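PDB 3BE3: uncharacterized protein from Bordetella bronchiseptica RB50, which is of unknown function, belongs to the DUF1653 family of the SH3 clan, and binds a sulfate ion in this crystal beside its antiparallel sheet. Local coordinates for residues G11-Y16 against F72-H77; D19-L24 against R41-A46; V36-R41 against L48-R53. All blocks are in the same frame, centred on the assembly; numbering follows the deposited sequence.

Interaction 1 (G11-Y16 against F72-H77). With SO4 (sulfate ion), chain D.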
loop_
_atom_site.group_PDB
_atom_site.type_symbol
_atom_site.label_atom_id
_atom_site.label_comp_id
_atom_site.label_asym_id
_atom_site.label_seq_id
_atom_site.Cartn_x
_atom_site.Cartn_y
_atom_site.Cartn_z
ATOM N N GLY B 11 2.942 0.525 -12.698
ATOM C CA GLY B 11 2.212 0.141 -13.895
ATOM C C GLY B 11 1.822 -1.319 -13.829
ATOM O O GLY B 11 1.793 -1.908 -12.753
ATOM N N VAL B 12 1.539 -1.915 -14.980
ATOM C CA VAL B 12 1.139 -3.313 -15.034
ATOM C C VAL B 12 2.332 -4.256 -15.103
ATOM O O VAL B 12 3.262 -4.056 -15.887
ATOM C CB VAL B 12 0.187 -3.560 -16.235
ATOM C CG1 VAL B 12 -0.221 -5.037 -16.308
ATOM C CG2 VAL B 12 -1.065 -2.684 -16.074
ATOM N N TYR B 13 2.302 -5.269 -14.244
ATOM C CA TYR B 13 3.361 -6.263 -14.172
ATOM C C TYR B 13 2.810 -7.669 -14.321
ATOM O O TYR B 13 1.704 -7.966 -13.862
ATOM C CB TYR B 13 4.088 -6.183 -12.824
ATOM C CG TYR B 13 5.080 -5.050 -12.695
ATOM C CD1 TYR B 13 4.664 -3.750 -12.466
ATOM C CD2 TYR B 13 6.444 -5.287 -12.800
ATOM C CE1 TYR B 13 5.583 -2.704 -12.347
ATOM C CE2 TYR B 13 7.366 -4.257 -12.677
ATOM C CZ TYR B 13 6.938 -2.970 -12.450
ATOM O OH TYR B 13 7.862 -1.965 -12.324
ATOM N N ARG B 14 3.587 -8.537 -14.959
ATOM C CA ARG B 14 3.192 -9.930 -15.102
ATOM C C ARG B 14 4.074 -10.707 -14.126
ATOM O O ARG B 14 5.299 -10.699 -14.253
ATOM C CB ARG B 14 3.436 -10.436 -16.528
ATOM C CG ARG B 14 3.006 -11.897 -16.739
ATOM C CD ARG B 14 3.430 -12.406 -18.111
ATOM N NE ARG B 14 4.879 -12.379 -18.286
ATOM C CZ ARG B 14 5.507 -11.744 -19.273
ATOM N NH1 ARG B 14 4.821 -11.073 -20.188
ATOM N NH2 ARG B 14 6.826 -11.775 -19.343
ATOM N N HIS B 15 3.444 -11.333 -13.132
ATOM C CA HIS B 15 4.143 -12.137 -12.128
ATOM C C HIS B 15 4.650 -13.370 -12.885
ATOM O O HIS B 15 4.026 -13.799 -13.857
ATOM C CB HIS B 15 3.159 -12.517 -11.006
ATOM C CG HIS B 15 3.748 -13.383 -9.935
ATOM N ND1 HIS B 15 3.516 -14.739 -9.867
ATOM C CD2 HIS B 15 4.554 -13.086 -8.885
ATOM C CE1 HIS B 15 4.149 -15.241 -8.821
ATOM N NE2 HIS B 15 4.787 -14.257 -8.210
ATOM N N TYR B 16 5.772 -13.948 -12.460
ATOM C CA TYR B 16 6.327 -15.096 -13.180
ATOM C C TYR B 16 5.397 -16.305 -13.316
ATOM O O TYR B 16 5.647 -17.192 -14.140
ATOM C CB TYR B 16 7.665 -15.525 -12.555
ATOM C CG TYR B 16 7.580 -16.250 -11.228
ATOM C CD1 TYR B 16 7.461 -17.629 -11.171
ATOM C CD2 TYR B 16 7.664 -15.556 -10.029
ATOM C CE1 TYR B 16 7.432 -18.307 -9.944
ATOM C CE2 TYR B 16 7.633 -16.224 -8.798
ATOM C CZ TYR B 16 7.523 -17.600 -8.759
ATOM O OH TYR B 16 7.535 -18.269 -7.551
ATOM N N PHE B 72 8.542 -10.201 -11.021
ATOM C CA PHE B 72 7.499 -9.356 -11.608
ATOM C C PHE B 72 8.066 -8.626 -12.826
ATOM O O PHE B 72 9.004 -7.845 -12.689
ATOM C CB PHE B 72 7.003 -8.315 -10.596
ATOM C CG PHE B 72 6.133 -8.881 -9.496
ATOM C CD1 PHE B 72 6.681 -9.296 -8.285
ATOM C CD2 PHE B 72 4.750 -8.983 -9.668
ATOM C CE1 PHE B 72 5.868 -9.801 -7.264
ATOM C CE2 PHE B 72 3.938 -9.482 -8.661
ATOM C CZ PHE B 72 4.497 -9.894 -7.455
ATOM N N ALA B 73 7.507 -8.877 -14.008
ATOM C CA ALA B 73 7.971 -8.235 -15.247
ATOM C C ALA B 73 7.068 -7.096 -15.713
ATOM O O ALA B 73 5.886 -7.304 -15.991
ATOM C CB ALA B 73 8.093 -9.267 -16.362
ATOM N N TYR B 74 7.631 -5.894 -15.811
ATOM C CA TYR B 74 6.883 -4.709 -16.246
ATOM C C TYR B 74 6.470 -4.841 -17.710
ATOM O O TYR B 74 7.297 -5.162 -18.563
ATOM C CB TYR B 74 7.757 -3.452 -16.072
ATOM C CG TYR B 74 7.115 -2.134 -16.489
ATOM C CD1 TYR B 74 6.087 -1.567 -15.751
ATOM C CD2 TYR B 74 7.548 -1.456 -17.624
ATOM C CE1 TYR B 74 5.504 -0.350 -16.129
ATOM C CE2 TYR B 74 6.968 -0.242 -18.012
ATOM C CZ TYR B 74 5.944 0.311 -17.264
ATOM O OH TYR B 74 5.366 1.508 -17.656
ATOM N N VAL B 75 5.194 -4.595 -18.011
ATOM C CA VAL B 75 4.739 -4.677 -19.399
ATOM C C VAL B 75 3.977 -3.440 -19.868
ATOM O O VAL B 75 3.283 -3.475 -20.881
ATOM C CB VAL B 75 3.848 -5.909 -19.652
ATOM C CG1 VAL B 75 4.553 -7.176 -19.178
ATOM C CG2 VAL B 75 2.501 -5.732 -18.962
ATOM N N GLY B 76 4.109 -2.342 -19.137
ATOM C CA GLY B 76 3.432 -1.127 -19.543
ATOM C C GLY B 76 2.244 -0.759 -18.679
ATOM O O GLY B 76 2.248 -0.990 -17.468
ATOM N N HIS B 77 1.219 -0.194 -19.304
ATOM C CA HIS B 77 0.030 0.241 -18.583
ATOM C C HIS B 77 -1.248 -0.512 -18.916
ATOM O O HIS B 77 -2.311 -0.205 -18.376
ATOM C CB HIS B 77 -0.168 1.742 -18.809
ATOM C CG HIS B 77 0.925 2.575 -18.220
ATOM N ND1 HIS B 77 1.113 2.692 -16.860
ATOM C CD2 HIS B 77 1.944 3.259 -18.800
ATOM C CE1 HIS B 77 2.200 3.407 -16.625
ATOM N NE2 HIS B 77 2.723 3.762 -17.787
HETATM S S SO4 D . 5.992 -15.755 -5.135
HETATM O O1 SO4 D . 6.301 -14.478 -5.811
HETATM O O2 SO4 D . 7.155 -16.654 -5.259
HETATM O O3 SO4 D . 5.719 -15.507 -3.712
HETATM O O4 SO4 D . 4.815 -16.374 -5.765
#

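Interaction 2 (D19-L24 against R41-A46)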
loop_
_atom_site.group_PDB
_atom_site.type_symbol
_atom_site.label_atom_id
_atom_site.label_comp_id
_atom_site.label_asym_id
_atom_site.label_seq_id
_atom_site.Cartn_x
_atom_site.Cartn_y
_atom_site.Cartn_z
ATOM N N ASP B 19 -0.098 -14.461 -13.831
ATOM C CA ASP B 19 -1.096 -13.429 -13.550
ATOM C C ASP B 19 -0.549 -12.008 -13.604
ATOM O O ASP B 19 0.643 -11.782 -13.383
ATOM C CB ASP B 19 -1.748 -13.671 -12.180
ATOM C CG ASP B 19 -2.555 -14.961 -12.132
ATOM O OD1 ASP B 19 -3.348 -15.211 -13.067
ATOM O OD2 ASP B 19 -2.406 -15.719 -11.150
ATOM N N HIS B 20 -1.435 -11.054 -13.888
ATOM C CA HIS B 20 -1.069 -9.638 -13.984
ATOM C C HIS B 20 -1.520 -8.827 -12.772
ATOM O O HIS B 20 -2.533 -9.138 -12.138
ATOM C CB HIS B 20 -1.650 -9.031 -15.268
ATOM C CG HIS B 20 -1.060 -9.607 -16.517
ATOM N ND1 HIS B 20 0.010 -9.031 -17.169
ATOM C CD2 HIS B 20 -1.336 -10.755 -17.184
ATOM C CE1 HIS B 20 0.371 -9.799 -18.184
ATOM N NE2 HIS B 20 -0.431 -10.851 -18.212
ATOM N N TYR B 21 -0.752 -7.787 -12.460
ATOM C CA TYR B 21 -1.044 -6.922 -11.322
ATOM C C TYR B 21 -0.798 -5.461 -11.689
ATOM O O TYR B 21 -0.024 -5.162 -12.606
ATOM C CB TYR B 21 -0.146 -7.289 -10.122
ATOM C CG TYR B 21 -0.326 -8.693 -9.580
ATOM C CD1 TYR B 21 0.334 -9.780 -10.145
ATOM C CD2 TYR B 21 -1.159 -8.941 -8.494
ATOM C CE1 TYR B 21 0.164 -11.080 -9.640
ATOM C CE2 TYR B 21 -1.334 -10.236 -7.984
ATOM C CZ TYR B 21 -0.671 -11.298 -8.557
ATOM O OH TYR B 21 -0.835 -12.565 -8.035
ATOM N N LEU B 22 -1.467 -4.557 -10.976
ATOM C CA LEU B 22 -1.298 -3.125 -11.201
ATOM C C LEU B 22 -0.555 -2.537 -10.015
ATOM O O LEU B 22 -1.106 -2.454 -8.918
ATOM C CB LEU B 22 -2.656 -2.420 -11.342
ATOM C CG LEU B 22 -2.627 -0.875 -11.372
ATOM C CD1 LEU B 22 -1.848 -0.367 -12.567
ATOM C CD2 LEU B 22 -4.061 -0.338 -11.396
ATOM N N ALA B 23 0.697 -2.141 -10.230
ATOM C CA ALA B 23 1.478 -1.526 -9.167
ATOM C C ALA B 23 1.117 -0.042 -9.204
ATOM O O ALA B 23 1.325 0.627 -10.218
ATOM C CB ALA B 23 2.985 -1.728 -9.415
ATOM N N LEU B 24 0.559 0.459 -8.103
ATOM C CA LEU B 24 0.145 1.858 -8.004
ATOM C C LEU B 24 1.291 2.796 -7.642
ATOM O O LEU B 24 1.254 3.988 -7.948
ATOM C CB LEU B 24 -0.967 1.998 -6.957
ATOM C CG LEU B 24 -2.328 1.373 -7.282
ATOM C CD1 LEU B 24 -3.219 1.453 -6.052
ATOM C CD2 LEU B 24 -2.958 2.078 -8.481
ATOM N N ARG B 41 -4.480 -6.997 -7.809
ATOM C CA ARG B 41 -4.500 -8.105 -8.757
ATOM C C ARG B 41 -5.496 -7.788 -9.860
ATOM O O ARG B 41 -6.521 -7.135 -9.626
ATOM C CB ARG B 41 -4.862 -9.427 -8.072
ATOM C CG ARG B 41 -6.129 -9.406 -7.267
ATOM C CD ARG B 41 -6.376 -10.756 -6.595
ATOM N NE ARG B 41 -7.349 -10.612 -5.520
ATOM C CZ ARG B 41 -8.639 -10.365 -5.702
ATOM N NH1 ARG B 41 -9.138 -10.251 -6.927
ATOM N NH2 ARG B 41 -9.423 -10.176 -4.653
ATOM N N LEU B 42 -5.183 -8.253 -11.064
ATOM C CA LEU B 42 -6.033 -8.014 -12.217
ATOM C C LEU B 42 -6.603 -9.326 -12.751
ATOM O O LEU B 42 -6.518 -9.626 -13.944
ATOM C CB LEU B 42 -5.231 -7.276 -13.296
ATOM C CG LEU B 42 -4.568 -5.983 -12.789
ATOM C CD1 LEU B 42 -3.690 -5.390 -13.884
ATOM C CD2 LEU B 42 -5.631 -4.976 -12.335
ATOM N N TYR B 43 -7.185 -10.103 -11.841
ATOM C CA TYR B 43 -7.823 -11.377 -12.166
ATOM C C TYR B 43 -8.755 -11.730 -11.009
ATOM O O TYR B 43 -8.579 -11.235 -9.884
ATOM C CB TYR B 43 -6.775 -12.483 -12.371
ATOM C CG TYR B 43 -5.907 -12.776 -11.167
ATOM C CD1 TYR B 43 -6.241 -13.774 -10.259
ATOM C CD2 TYR B 43 -4.756 -12.041 -10.927
ATOM C CE1 TYR B 43 -5.439 -14.032 -9.137
ATOM C CE2 TYR B 43 -3.954 -12.291 -9.816
ATOM C CZ TYR B 43 -4.297 -13.287 -8.921
ATOM O OH TYR B 43 -3.502 -13.527 -7.822
ATOM N N ALA B 44 -9.736 -12.587 -11.285
ATOM C CA ALA B 44 -10.718 -12.998 -10.292
ATOM C C ALA B 44 -10.160 -13.946 -9.236
ATOM O O ALA B 44 -9.538 -14.958 -9.553
ATOM C CB ALA B 44 -11.921 -13.643 -10.986
ATOM N N ARG B 45 -10.397 -13.604 -7.976
ATOM C CA ARG B 45 -9.950 -14.414 -6.853
ATOM C C ARG B 45 -10.651 -13.895 -5.604
ATOM O O ARG B 45 -11.120 -12.754 -5.572
ATOM C CB ARG B 45 -8.434 -14.299 -6.662
ATOM C CG ARG B 45 -7.864 -15.310 -5.675
ATOM C CD ARG B 45 -6.375 -15.115 -5.441
ATOM N NE ARG B 45 -5.863 -16.075 -4.466
ATOM C CZ ARG B 45 -4.645 -16.026 -3.929
ATOM N NH1 ARG B 45 -3.801 -15.056 -4.269
ATOM N NH2 ARG B 45 -4.267 -16.945 -3.051
ATOM N N ALA B 46 -10.741 -14.733 -4.581
ATOM C CA ALA B 46 -11.382 -14.319 -3.342
ATOM C C ALA B 46 -10.387 -13.472 -2.558
ATOM O O ALA B 46 -9.184 -13.536 -2.813
ATOM C CB ALA B 46 -11.783 -15.543 -2.521
HETATM O O HOH W 1 -4.095 -11.288 -14.855
#

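Interaction 3 (V36-R41 against L48-R53). With SO4 (sulfate ion), chain D.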
loop_
_atom_site.group_PDB
_atom_site.type_symbol
_atom_site.label_atom_id
_atom_site.label_comp_id
_atom_site.label_asym_id
_atom_site.label_seq_id
_atom_site.Cartn_x
_atom_site.Cartn_y
_atom_site.Cartn_z
ATOM N N VAL B 36 7.883 -0.577 0.299
ATOM C CA VAL B 36 7.041 -1.628 -0.274
ATOM C C VAL B 36 6.322 -1.213 -1.565
ATOM O O VAL B 36 6.137 -0.025 -1.832
ATOM C CB VAL B 36 5.955 -2.069 0.743
ATOM C CG1 VAL B 36 6.594 -2.521 2.043
ATOM C CG2 VAL B 36 4.994 -0.907 1.006
ATOM N N VAL B 37 5.913 -2.203 -2.357
ATOM C CA VAL B 37 5.167 -1.949 -3.590
ATOM C C VAL B 37 3.690 -2.166 -3.256
ATOM O O VAL B 37 3.331 -3.157 -2.615
ATOM C CB VAL B 37 5.561 -2.936 -4.739
ATOM C CG1 VAL B 37 4.661 -2.724 -5.968
ATOM C CG2 VAL B 37 7.029 -2.751 -5.111
ATOM N N VAL B 38 2.847 -1.221 -3.668
ATOM C CA VAL B 38 1.401 -1.298 -3.457
ATOM C C VAL B 38 0.841 -1.739 -4.805
ATOM O O VAL B 38 1.052 -1.060 -5.810
ATOM C CB VAL B 38 0.807 0.084 -3.085
ATOM C CG1 VAL B 38 -0.713 -0.011 -2.956
ATOM C CG2 VAL B 38 1.416 0.562 -1.776
ATOM N N TYR B 39 0.143 -2.871 -4.834
ATOM C CA TYR B 39 -0.395 -3.383 -6.092
ATOM C C TYR B 39 -1.753 -4.085 -5.971
ATOM O O TYR B 39 -2.123 -4.575 -4.903
ATOM C CB TYR B 39 0.631 -4.333 -6.727
ATOM C CG TYR B 39 0.979 -5.582 -5.925
ATOM C CD1 TYR B 39 0.526 -6.840 -6.319
ATOM C CD2 TYR B 39 1.793 -5.516 -4.798
ATOM C CE1 TYR B 39 0.879 -8.000 -5.613
ATOM C CE2 TYR B 39 2.150 -6.671 -4.089
ATOM C CZ TYR B 39 1.694 -7.909 -4.499
ATOM O OH TYR B 39 2.082 -9.045 -3.814
ATOM N N THR B 40 -2.482 -4.144 -7.081
ATOM C CA THR B 40 -3.799 -4.768 -7.105
ATOM C C THR B 40 -3.768 -5.914 -8.101
ATOM O O THR B 40 -3.101 -5.820 -9.127
ATOM C CB THR B 40 -4.869 -3.755 -7.568
ATOM O OG1 THR B 40 -4.753 -2.554 -6.797
ATOM C CG2 THR B 40 -6.275 -4.337 -7.405
ATOM N N ARG B 41 -4.480 -6.997 -7.809
ATOM C CA ARG B 41 -4.500 -8.105 -8.757
ATOM C C ARG B 41 -5.496 -7.788 -9.860
ATOM O O ARG B 41 -6.521 -7.135 -9.626
ATOM C CB ARG B 41 -4.862 -9.427 -8.072
ATOM C CG ARG B 41 -6.129 -9.406 -7.267
ATOM C CD ARG B 41 -6.376 -10.756 -6.595
ATOM N NE ARG B 41 -7.349 -10.612 -5.520
ATOM C CZ ARG B 41 -8.639 -10.365 -5.702
ATOM N NH1 ARG B 41 -9.138 -10.251 -6.927
ATOM N NH2 ARG B 41 -9.423 -10.176 -4.653
ATOM N N LEU B 48 -8.832 -9.812 -0.319
ATOM C CA LEU B 48 -8.455 -8.415 -0.469
ATOM C C LEU B 48 -7.788 -8.267 -1.836
ATOM O O LEU B 48 -6.833 -8.975 -2.138
ATOM C CB LEU B 48 -7.476 -8.020 0.643
ATOM C CG LEU B 48 -8.091 -7.857 2.039
ATOM C CD1 LEU B 48 -6.998 -7.843 3.089
ATOM C CD2 LEU B 48 -8.906 -6.580 2.094
ATOM N N PRO B 49 -8.300 -7.364 -2.688
ATOM C CA PRO B 49 -7.668 -7.210 -4.002
ATOM C C PRO B 49 -6.300 -6.527 -3.967
ATOM O O PRO B 49 -5.446 -6.814 -4.807
ATOM C CB PRO B 49 -8.715 -6.427 -4.808
ATOM C CG PRO B 49 -9.470 -5.667 -3.772
ATOM C CD PRO B 49 -9.604 -6.680 -2.646
HETATM N N MSE B 50 -6.080 -5.636 -2.999
HETATM C CA MSE B 50 -4.791 -4.953 -2.902
HETATM C C MSE B 50 -3.822 -5.691 -1.994
HETATM O O MSE B 50 -4.225 -6.340 -1.020
HETATM C CB MSE B 50 -4.947 -3.508 -2.401
HETATM C CG MSE B 50 -5.404 -2.529 -3.460
HETATM SE SE MSE B 50 -4.895 -0.696 -3.048
HETATM C CE MSE B 50 -6.199 -0.371 -1.652
ATOM N N SER B 51 -2.537 -5.571 -2.319
ATOM C CA SER B 51 -1.487 -6.219 -1.545
ATOM C C SER B 51 -0.274 -5.306 -1.471
ATOM O O SER B 51 -0.177 -4.340 -2.224
ATOM C CB SER B 51 -1.071 -7.533 -2.223
ATOM O OG SER B 51 -2.165 -8.416 -2.383
ATOM N N THR B 52 0.646 -5.602 -0.554
ATOM C CA THR B 52 1.877 -4.825 -0.446
ATOM C C THR B 52 3.012 -5.838 -0.327
ATOM O O THR B 52 2.854 -6.901 0.283
ATOM C CB THR B 52 1.914 -3.892 0.793
ATOM O OG1 THR B 52 2.073 -4.677 1.982
ATOM C CG2 THR B 52 0.642 -3.062 0.882
ATOM N N ARG B 53 4.154 -5.521 -0.926
ATOM C CA ARG B 53 5.300 -6.424 -0.882
ATOM C C ARG B 53 6.590 -5.621 -0.928
ATOM O O ARG B 53 6.694 -4.653 -1.681
ATOM C CB ARG B 53 5.251 -7.394 -2.060
ATOM C CG ARG B 53 6.226 -8.547 -1.940
ATOM C CD ARG B 53 5.869 -9.671 -2.901
ATOM N NE ARG B 53 6.619 -10.888 -2.612
ATOM C CZ ARG B 53 6.409 -12.054 -3.215
ATOM N NH1 ARG B 53 5.469 -12.158 -4.144
ATOM N NH2 ARG B 53 7.139 -13.107 -2.883
HETATM S S SO4 D . 5.992 -15.755 -5.135
HETATM O O1 SO4 D . 6.301 -14.478 -5.811
HETATM O O2 SO4 D . 7.155 -16.654 -5.259
HETATM O O3 SO4 D . 5.719 -15.507 -3.712
HETATM O O4 SO4 D . 4.815 -16.374 -5.765
HETATM O O HOH W 2 2.665 -11.399 -4.965
HETATM O O HOH W 3 -7.217 -11.680 -2.975
#

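Interaction 1 (G11-Y16 against F72-H77)
Strand 11-15 runs antiparallel to the end of strand 67-76, segment axes 4.3 Å apart at closest, and the hydrogen-bonded pair Arg14 and Ala73 holds them with Arg14 N to Ala73 O at 2.8 Å and Ala73 N to Arg14 O at 2.9 Å. Further along, Val75 N gives a nearly straight bond to Val12 O. The non-hydrogen-bonded pairs, Tyr13 with Tyr74 and His15 with Phe72, turn their aromatic rings to one face of the sheet. Tyr74 directs its ring edge at the face of Tyr13, planes at 60°, and its CB lies over the same ring as a CH-pi contact, 4.0 Å from the centroid. This is an inner strand pair of a single antiparallel sheet in a family placed in the SH3 clan; Trp58 stacks on Phe72 and meets Tyr13 edge to face. His15 turns the edge of its imidazole to the face of Phe72, its CG trans to the main-chain nitrogen (chi1 178°), with His15 CD2 3.5 Å from Phe72 CZ. The neighbouring ring atom, His15 NE2, donates to sulfate O1 at 2.8 Å, a bond of 176°, and Tyr16 OH to sulfate O2. Val12, on the opposite face, brings CG1 to 3.9 Å from Val75 CG2.

Interaction 2 (D19-L24 against R41-A46)
The Tyr43 ring is sandwiched: the carboxylate of Asp19 lies stacked over the centre of one face, its plane 16° from that of the ring, while Arg41 CD rests on the opposite face toward the rim. At the ring's edge come His20 O and the end of Tyr21. Tyr21 and Tyr43 form an offset edge-to-face pair, the edge of Tyr43 toward the face of Tyr21, with planes at 89° and centroids 5.6 Å apart. Their hydroxyls meet in a hydrogen bond, Tyr21 OH to Tyr43 OH at 2.8 Å, which should limit how either ring shifts against the other. The contact shows how a loop is fastened to the sheet it leaves: strand 35-41 pairs with strand 20-29 as far as the non-hydrogen-bonded pair Tyr21 and Arg41, after which the chain departs toward strand 50-54. One more backbone bond, Leu42 N to His20 O at 3.0 Å, follows, and a water bridges His20 N and Leu42 O. Arg41 CB packs 3.6 Å from Tyr21 CE2. Arg41 has CG between the backbone N and the carbonyl carbon (chi1 53°), and the extended chain passes along the face of Tyr43 opposite Asp19 to give Arg41 NH1 to Tyr43 O at 3.2 Å, a bond from strand end to following loop. Leu42 turns to strand 20-29, with Leu42 CD1 4.0 Å from Leu22 CB, and both Leu42 and His20 touch Thr79.

Interaction 3 (V36-R41 against L48-R53)
Ser51 packs on the ring of Tyr39, its CB over one face, 3.9 Å from the centroid and 23° off the ring normal, a CH-pi contact between the two members of a hydrogen-bonded antiparallel pair. With chi1 at 62°, the Tyr39 ring leans across the neighbouring strand and brings Tyr39 CE2 to 3.8 Å from Arg53 CB. The ring and the Arg53 guanidinium lie 23° apart in plane, and a water hydrogen-bonded to Tyr39 OH also accepts a weak bond from Arg53 NH1. Arg53 itself is extended from CG to NE and presents the edge of its guanidinium to the sulfate, the better bonds being Arg53 NH2 to sulfate O3 at 2.9 Å and Arg53 NH1 to sulfate O1 at 3.0 Å; weaker crossed bonds accompany them. Arg71 also bonds to this anion, as do His15 and Tyr16; the ion probably came from the crystallisation liquor.

On the opposite face of the sheet, Met50, a selenomethionine, lays CG 3.4 Å from Thr40 OG1 and its selenium 4.2 Å from Val38 CG1. Near the connecting loop the Arg41 guanidinium takes Pro49 CA over one face, and a water links Arg41 NE to Leu48 O. Backbone bonds pair Val37 with Arg53 and Tyr39 with Ser51 in both directions, and Arg41 N reaches Pro49 O at 3.2 Å.

The two strands form a beta hairpin at the edge of the sheet within this chain. Strand 20-29 flanks strand 35-41, helix 55-58 packs on Val37, and its Trp58 meets the Tyr39 ring edge-to-face, while Ser51 and Thr52 pair in parallel with a strand of the second subunit, carrying the sheet across the interface.

The three contacts are built on neighbouring strands of one antiparallel sheet; interactions 1 and 3 reach the sulfate, while interaction 2, lying between them in the sheet, fastens a loop. Interactions 1 and 2 have centres about 10 Å apart and are joined by strands 11-15 and 20-29, where Tyr13 O lies 2.8 Å from Tyr21 N. Interactions 2 and 3 share Arg41, and their centres are about 8 Å apart, with Leu22 N 2.8 Å from Thr40 O. Interactions 1 and 3, about 13 Å between centres, meet where Phe72 CE1 packs 3.9 Å from Arg53 NH1, and both supply hydrogen-bond donors to the sulfate. Whether this anion site has a biological role is unknown.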